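Local atomic coordinates of MHP1 (Microbacterium liquefaciens, PDB entry 2JLN), a protein that carries 5-aryl-substituted hydantoins across the membrane in a sodium-dependent manner, as a transporter of the nucleobase-cation-symport-1 family. Residues 152-157 against 339-344; 386-391 against 457-462. One frame throughout, in Å; residues are numbered along the deposited sequence.

Contact 1. Residues 152-157 against 339-344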
ATOM      1  N   ILE A 152       3.659 -15.307  13.574  1.00 55.99           N
ATOM      2  CA  ILE A 152       3.950 -14.140  14.431  1.00 60.51           C
ATOM      3  C   ILE A 152       3.254 -12.865  13.936  1.00 59.52           C
ATOM      4  O   ILE A 152       2.737 -12.067  14.728  1.00 56.07           O
ATOM      5  CB  ILE A 152       5.469 -13.893  14.598  1.00 61.67           C
ATOM      6  CG1 ILE A 152       6.060 -14.888  15.596  1.00 63.18           C
ATOM      7  CG2 ILE A 152       5.756 -12.477  15.089  1.00 56.92           C
ATOM      8  CD1 ILE A 152       7.482 -15.297  15.236  1.00 64.68           C
ATOM      9  N   GLN A 153       3.234 -12.700  12.617  1.00 58.30           N
ATOM     10  CA  GLN A 153       2.561 -11.572  11.990  1.00 58.29           C
ATOM     11  C   GLN A 153       1.058 -11.593  12.243  1.00 56.97           C
ATOM     12  O   GLN A 153       0.464 -10.569  12.573  1.00 57.20           O
ATOM     13  CB  GLN A 153       2.833 -11.568  10.486  1.00 56.42           C
ATOM     14  CG  GLN A 153       4.291 -11.466  10.128  1.00 56.44           C
ATOM     15  CD  GLN A 153       4.508 -11.549   8.644  1.00 56.33           C
ATOM     16  OE1 GLN A 153       4.452 -10.540   7.950  1.00 54.74           O
ATOM     17  NE2 GLN A 153       4.747 -12.758   8.138  1.00 57.14           N
ATOM     18  N   VAL A 154       0.443 -12.757  12.067  1.00 55.45           N
ATOM     19  CA  VAL A 154      -0.978 -12.914  12.329  1.00 54.76           C
ATOM     20  C   VAL A 154      -1.344 -12.454  13.746  1.00 57.40           C
ATOM     21  O   VAL A 154      -2.337 -11.738  13.942  1.00 55.07           O
ATOM     22  CB  VAL A 154      -1.403 -14.368  12.142  1.00 48.36           C
ATOM     23  CG1 VAL A 154      -2.714 -14.626  12.805  1.00 43.43           C
ATOM     24  CG2 VAL A 154      -1.475 -14.682  10.674  1.00 50.63           C
ATOM     25  N   VAL A 155      -0.536 -12.850  14.730  1.00 56.87           N
ATOM     26  CA  VAL A 155      -0.861 -12.565  16.125  1.00 56.39           C
ATOM     27  C   VAL A 155      -0.643 -11.077  16.472  1.00 56.47           C
ATOM     28  O   VAL A 155      -1.421 -10.478  17.218  1.00 59.85           O
ATOM     29  CB  VAL A 155      -0.153 -13.552  17.124  1.00 59.36           C
ATOM     30  CG1 VAL A 155      -0.708 -13.381  18.495  1.00 58.79           C
ATOM     31  CG2 VAL A 155      -0.369 -15.006  16.721  1.00 50.98           C
ATOM     32  N   THR A 156       0.382 -10.456  15.908  1.00 57.85           N
ATOM     33  CA  THR A 156       0.522  -9.009  16.076  1.00 58.89           C
ATOM     34  C   THR A 156      -0.473  -8.186  15.270  1.00 58.41           C
ATOM     35  O   THR A 156      -0.729  -7.037  15.610  1.00 63.70           O
ATOM     36  CB  THR A 156       1.919  -8.490  15.714  1.00 60.83           C
ATOM     37  OG1 THR A 156       2.282  -8.932  14.394  1.00 57.56           O
ATOM     38  CG2 THR A 156       2.933  -8.927  16.759  1.00 59.44           C
ATOM     39  N   THR A 157      -1.009  -8.747  14.194  1.00 54.96           N
ATOM     40  CA  THR A 157      -2.031  -8.057  13.405  1.00 54.69           C
ATOM     41  C   THR A 157      -3.437  -8.093  14.051  1.00 58.04           C
ATOM     42  O   THR A 157      -4.263  -7.222  13.776  1.00 57.77           O
ATOM     43  CB  THR A 157      -2.092  -8.619  11.997  1.00 51.63           C
ATOM     44  OG1 THR A 157      -0.796  -8.520  11.421  1.00 57.93           O
ATOM     45  CG2 THR A 157      -3.047  -7.846  11.153  1.00 49.17           C
ATOM     46  N   GLY A 339     -10.629 -13.296   9.607  1.00 52.84           N
ATOM     47  CA  GLY A 339     -10.315 -13.023   8.203  1.00 49.26           C
ATOM     48  C   GLY A 339      -8.817 -12.915   7.992  1.00 48.41           C
ATOM     49  O   GLY A 339      -8.291 -13.344   6.971  1.00 46.57           O
ATOM     50  N   VAL A 340      -8.146 -12.341   8.987  1.00 46.51           N
ATOM     51  CA  VAL A 340      -6.701 -12.318   9.089  1.00 44.70           C
ATOM     52  C   VAL A 340      -6.067 -13.712   9.094  1.00 49.36           C
ATOM     53  O   VAL A 340      -5.093 -13.935   8.403  1.00 50.76           O
ATOM     54  CB  VAL A 340      -6.279 -11.615  10.354  1.00 44.10           C
ATOM     55  CG1 VAL A 340      -4.851 -11.954  10.673  1.00 48.12           C
ATOM     56  CG2 VAL A 340      -6.465 -10.114  10.215  1.00 45.17           C
ATOM     57  N   ILE A 341      -6.601 -14.646   9.875  1.00 51.40           N
ATOM     58  CA  ILE A 341      -6.129 -16.042   9.854  1.00 52.23           C
ATOM     59  C   ILE A 341      -6.327 -16.769   8.505  1.00 51.72           C
ATOM     60  O   ILE A 341      -5.450 -17.510   8.056  1.00 50.84           O
ATOM     61  CB  ILE A 341      -6.767 -16.887  11.018  1.00 56.59           C
ATOM     62  CG1 ILE A 341      -5.888 -16.806  12.271  1.00 53.06           C
ATOM     63  CG2 ILE A 341      -6.972 -18.356  10.603  1.00 51.58           C
ATOM     64  CD1 ILE A 341      -6.663 -16.534  13.562  1.00 51.42           C
ATOM     65  N   VAL A 342      -7.474 -16.574   7.865  1.00 50.13           N
ATOM     66  CA  VAL A 342      -7.689 -17.178   6.553  1.00 49.67           C
ATOM     67  C   VAL A 342      -6.856 -16.530   5.428  1.00 52.01           C
ATOM     68  O   VAL A 342      -6.554 -17.184   4.437  1.00 56.19           O
ATOM     69  CB  VAL A 342      -9.183 -17.186   6.152  1.00 49.52           C
ATOM     70  CG1 VAL A 342      -9.335 -17.629   4.718  1.00 48.64           C
ATOM     71  CG2 VAL A 342      -9.977 -18.098   7.063  1.00 48.91           C
ATOM     72  N   SER A 343      -6.490 -15.257   5.564  1.00 51.11           N
ATOM     73  CA  SER A 343      -5.718 -14.574   4.519  1.00 50.27           C
ATOM     74  C   SER A 343      -4.248 -14.937   4.545  1.00 51.35           C
ATOM     75  O   SER A 343      -3.624 -15.091   3.511  1.00 51.17           O
ATOM     76  CB  SER A 343      -5.850 -13.066   4.648  1.00 47.06           C
ATOM     77  OG  SER A 343      -7.127 -12.676   4.237  1.00 50.28           O
ATOM     78  N   ALA A 344      -3.695 -15.048   5.740  1.00 50.30           N
ATOM     79  CA  ALA A 344      -2.310 -15.410   5.887  1.00 50.54           C
ATOM     80  C   ALA A 344      -2.103 -16.879   5.505  1.00 55.07           C
ATOM     81  O   ALA A 344      -1.001 -17.276   5.137  1.00 57.36           O
ATOM     82  CB  ALA A 344      -1.845 -15.135   7.307  1.00 50.16           C
TER
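V340 reaches across to helix 142-157 with both of its methyls. CG1 stands anti to its own backbone N (chi1 163°) and comes to 4.0 Å from CG1 of V154, the two valine side chains running antiparallel past one another. CG2, the branch beside the backbone N, lies 4.2 Å from CG2 of T157. The hydroxyl of that threonine is turned back into its own helix: T157 OG1 donates to Q153 O at 2.7 Å from above the carbonyl plane, which leaves the methyl to face V340. One residue on, the side chain of I341 lies roughly perpendicular to that of V154, its CG1 3.9 Å from V154 CG1, at the surface end of the contact. A344 closes the row with CB against V154 CG2, so V154 meets three residues of the partner helix, CG1 facing V340 and I341, CG2 facing A344. No hydrogen bond joins the segments, and the contact is apolar packing between nearly antiparallel pieces of two transmembrane helices; the axes of the two segments come within 9.9 Å, their directions 158° apart. Helix 314-329 touches both partners, P315 meeting T157 and A323 meeting V340, while F118 of helix 104-137 packs on both Q153 and A344.

Contact 2. Residues 386-391 against 457-462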
ATOM      1  N   ARG A 386     -20.579  14.408  -5.337  1.00 57.88           N
ATOM      2  CA  ARG A 386     -20.289  15.635  -4.622  1.00 59.12           C
ATOM      3  C   ARG A 386     -20.174  15.373  -3.132  1.00 56.30           C
ATOM      4  O   ARG A 386     -20.688  16.129  -2.307  1.00 59.02           O
ATOM      5  CB  ARG A 386     -21.335  16.701  -4.941  1.00 63.71           C
ATOM      6  CG  ARG A 386     -21.225  17.159  -6.382  1.00 71.28           C
ATOM      7  CD  ARG A 386     -22.123  18.328  -6.705  1.00 90.52           C
ATOM      8  NE  ARG A 386     -21.738  18.919  -7.990  1.00112.47           N
ATOM      9  CZ  ARG A 386     -22.488  19.780  -8.683  1.00126.34           C
ATOM     10  NH1 ARG A 386     -23.684  20.153  -8.223  1.00129.73           N
ATOM     11  NH2 ARG A 386     -22.048  20.263  -9.845  1.00125.35           N
ATOM     12  N   ARG A 387     -19.473  14.293  -2.801  1.00 55.16           N
ATOM     13  CA  ARG A 387     -19.190  13.951  -1.413  1.00 54.12           C
ATOM     14  C   ARG A 387     -20.461  13.612  -0.666  1.00 52.58           C
ATOM     15  O   ARG A 387     -20.456  13.551   0.536  1.00 55.67           O
ATOM     16  CB  ARG A 387     -18.487  15.108  -0.704  1.00 52.95           C
ATOM     17  CG  ARG A 387     -17.032  15.283  -1.055  1.00 53.01           C
ATOM     18  CD  ARG A 387     -16.610  16.713  -0.762  1.00 64.70           C
ATOM     19  NE  ARG A 387     -15.161  16.843  -0.576  1.00 75.36           N
ATOM     20  CZ  ARG A 387     -14.544  17.945  -0.134  1.00 82.00           C
ATOM     21  NH1 ARG A 387     -15.249  19.043   0.174  1.00 83.01           N
ATOM     22  NH2 ARG A 387     -13.216  17.945   0.002  1.00 77.01           N
ATOM     23  N   ARG A 388     -21.557  13.386  -1.367  1.00 53.42           N
ATOM     24  CA  ARG A 388     -22.818  13.169  -0.680  1.00 54.88           C
ATOM     25  C   ARG A 388     -23.218  11.680  -0.713  1.00 57.31           C
ATOM     26  O   ARG A 388     -23.793  11.192  -1.682  1.00 56.69           O
ATOM     27  CB  ARG A 388     -23.896  14.085  -1.275  1.00 58.72           C
ATOM     28  CG  ARG A 388     -25.197  14.144  -0.497  1.00 64.71           C
ATOM     29  CD  ARG A 388     -25.878  15.495  -0.642  1.00 66.16           C
ATOM     30  NE  ARG A 388     -26.663  15.622  -1.873  1.00 69.91           N
ATOM     31  CZ  ARG A 388     -27.939  15.238  -1.999  1.00 75.63           C
ATOM     32  NH1 ARG A 388     -28.586  14.681  -0.971  1.00 73.63           N
ATOM     33  NH2 ARG A 388     -28.580  15.404  -3.159  1.00 72.36           N
ATOM     34  N   ILE A 389     -22.910  10.956   0.357  1.00 55.26           N
ATOM     35  CA  ILE A 389     -23.085   9.512   0.335  1.00 51.66           C
ATOM     36  C   ILE A 389     -24.045   8.996   1.413  1.00 53.98           C
ATOM     37  O   ILE A 389     -24.341   9.705   2.382  1.00 57.01           O
ATOM     38  CB  ILE A 389     -21.751   8.842   0.499  1.00 50.64           C
ATOM     39  CG1 ILE A 389     -21.350   8.808   1.959  1.00 47.60           C
ATOM     40  CG2 ILE A 389     -20.709   9.606  -0.260  1.00 51.55           C
ATOM     41  CD1 ILE A 389     -20.273   7.818   2.199  1.00 49.42           C
ATOM     42  N   SER A 390     -24.536   7.768   1.249  1.00 47.87           N
ATOM     43  CA  SER A 390     -25.487   7.211   2.205  1.00 46.05           C
ATOM     44  C   SER A 390     -24.973   5.964   2.924  1.00 45.90           C
ATOM     45  O   SER A 390     -25.175   4.862   2.451  1.00 46.28           O
ATOM     46  CB  SER A 390     -26.823   6.909   1.521  1.00 44.84           C
ATOM     47  OG  SER A 390     -27.732   6.288   2.408  1.00 43.45           O
ATOM     48  N   LEU A 391     -24.334   6.119   4.077  1.00 44.24           N
ATOM     49  CA  LEU A 391     -23.938   4.933   4.827  1.00 45.66           C
ATOM     50  C   LEU A 391     -25.060   3.893   4.953  1.00 47.15           C
ATOM     51  O   LEU A 391     -24.823   2.698   4.833  1.00 49.34           O
ATOM     52  CB  LEU A 391     -23.427   5.289   6.214  1.00 47.16           C
ATOM     53  CG  LEU A 391     -22.316   6.307   6.375  1.00 45.65           C
ATOM     54  CD1 LEU A 391     -21.573   5.971   7.627  1.00 45.71           C
ATOM     55  CD2 LEU A 391     -21.396   6.255   5.235  1.00 45.23           C
ATOM     56  N   GLU A 457     -32.770   9.260   0.947  1.00 63.55           N
ATOM     57  CA  GLU A 457     -33.290   9.886   2.149  1.00 69.79           C
ATOM     58  C   GLU A 457     -32.581   9.376   3.409  1.00 66.92           C
ATOM     59  O   GLU A 457     -32.387  10.132   4.371  1.00 66.27           O
ATOM     60  CB  GLU A 457     -34.793   9.653   2.262  1.00 76.48           C
ATOM     61  CG  GLU A 457     -35.572  10.147   1.068  1.00 89.13           C
ATOM     62  CD  GLU A 457     -37.023  10.473   1.409  1.00106.93           C
ATOM     63  OE1 GLU A 457     -37.738   9.590   1.951  1.00105.71           O
ATOM     64  OE2 GLU A 457     -37.446  11.619   1.127  1.00111.44           O
ATOM     65  N   ALA A 458     -32.193   8.101   3.402  1.00 60.85           N
ATOM     66  CA  ALA A 458     -31.650   7.479   4.599  1.00 58.35           C
ATOM     67  C   ALA A 458     -30.300   8.088   4.935  1.00 59.36           C
ATOM     68  O   ALA A 458     -29.697   7.788   5.972  1.00 59.66           O
ATOM     69  CB  ALA A 458     -31.545   5.968   4.419  1.00 56.42           C
ATOM     70  N   GLU A 459     -29.832   8.965   4.060  1.00 56.79           N
ATOM     71  CA  GLU A 459     -28.542   9.586   4.271  1.00 57.53           C
ATOM     72  C   GLU A 459     -28.544  10.538   5.453  1.00 59.47           C
ATOM     73  O   GLU A 459     -27.519  11.130   5.796  1.00 59.75           O
ATOM     74  CB  GLU A 459     -28.117  10.336   3.035  1.00 58.03           C
ATOM     75  CG  GLU A 459     -28.708  11.685   2.920  1.00 62.40           C
ATOM     76  CD  GLU A 459     -27.757  12.605   2.207  1.00 74.11           C
ATOM     77  OE1 GLU A 459     -26.651  12.850   2.769  1.00 68.45           O
ATOM     78  OE2 GLU A 459     -28.108  13.053   1.081  1.00 77.79           O
ATOM     79  N   SER A 460     -29.699  10.693   6.076  1.00 60.06           N
ATOM     80  CA  SER A 460     -29.785  11.544   7.240  1.00 58.64           C
ATOM     81  C   SER A 460     -29.377  10.770   8.492  1.00 57.23           C
ATOM     82  O   SER A 460     -29.083  11.372   9.521  1.00 59.85           O
ATOM     83  CB  SER A 460     -31.182  12.131   7.370  1.00 59.30           C
ATOM     84  OG  SER A 460     -32.149  11.120   7.159  1.00 65.57           O
ATOM     85  N   ARG A 461     -29.321   9.445   8.404  1.00 55.28           N
ATOM     86  CA  ARG A 461     -28.810   8.655   9.535  1.00 60.33           C
ATOM     87  C   ARG A 461     -27.254   8.560   9.610  1.00 61.75           C
ATOM     88  O   ARG A 461     -26.712   7.865  10.489  1.00 59.82           O
ATOM     89  CB  ARG A 461     -29.441   7.249   9.573  1.00 58.74           C
ATOM     90  CG  ARG A 461     -30.946   7.214   9.269  1.00 60.66           C
ATOM     91  CD  ARG A 461     -31.644   5.934   9.773  1.00 60.13           C
ATOM     92  NE  ARG A 461     -30.804   4.734   9.721  1.00 65.82           N
ATOM     93  CZ  ARG A 461     -30.175   4.197  10.780  1.00 72.75           C
ATOM     94  NH1 ARG A 461     -30.288   4.755  12.001  1.00 65.82           N
ATOM     95  NH2 ARG A 461     -29.424   3.094  10.623  1.00 65.59           N
ATOM     96  N   ASN A 462     -26.544   9.250   8.707  1.00 56.82           N
ATOM     97  CA  ASN A 462     -25.081   9.112   8.617  1.00 54.34           C
ATOM     98  C   ASN A 462     -24.375   9.352   9.953  1.00 55.75           C
ATOM     99  O   ASN A 462     -23.433   8.644  10.322  1.00 53.98           O
ATOM    100  CB  ASN A 462     -24.487  10.060   7.562  1.00 52.44           C
ATOM    101  CG  ASN A 462     -24.523   9.492   6.155  1.00 50.87           C
ATOM    102  OD1 ASN A 462     -24.719   8.292   5.949  1.00 51.99           O
ATOM    103  ND2 ASN A 462     -24.327  10.360   5.172  1.00 47.92           N
TER
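E459 lies across the side chain of R388, the two chains crossing at about a right angle, with the carboxylate beside the aliphatic part of the arginine as well as at its charged end. R388 leaves the backbone with CG anti to N and bends at chi3, which brings NH1 round to the glutamate. The salt bridge is NH1 to OE2 of E459, 2.7 Å, met nearly along the C-O axis of that oxygen. Guanidinium and carboxylate planes are only 13° apart, but the N-H...O angle of 130° makes the bond far from straight. F455 adds a cation-pi partner for the same arginine.

Beyond this ion pair, the backbones draw close where S390 and E459 pass, with CB of S390 4.0 Å from CB of E459. S390 is the N-cap residue of the short helix 391-394; its OG hydrogen-bonds D393 in that helix, and also S456 just ahead of the 3-10 segment 457-460. The two loops thus meet at a helix start, each following a long helix of the chain, 371-384 and 429-448.

N462 bridges two backbone groups with its amide. ND2 donates to I389 O at 2.9 Å, almost straight at 172°, and the acceptor lies in the amide plane. At the other end of the amide, OD1 takes the N-H of L391 on a lone pair, at 2.9 Å from L391 N. With both ends engaged, the amide is fixed in its rotation. A leucine in its place would probably leave the I389 carbonyl and the L391 N-H without these mates. I389, whose CB points away from segment 457-462, packs on Y381, M96 and Y401.

How the contacts relate
Contact 1 closes before contact 2 opens along the chain, and the two never touch: their centres are 34 Å apart and their nearest atoms about 22 Å. They share no helix. Contact 1 pairs helix 142-157 with helix 336-349, two transmembrane helices of the transporter, its centre about 17 Å from the centre of the chain; the side chain of T157 is about 13 Å from the bound sodium ion. Contact 2 is farther out, its centre about 28 Å from that of the chain, and away from the annotated sites. One packs membrane-spanning helices together; the other joins, partly through a salt bridge and side-chain-to-backbone bonds, the segments that follow helices 371-384 and 429-448.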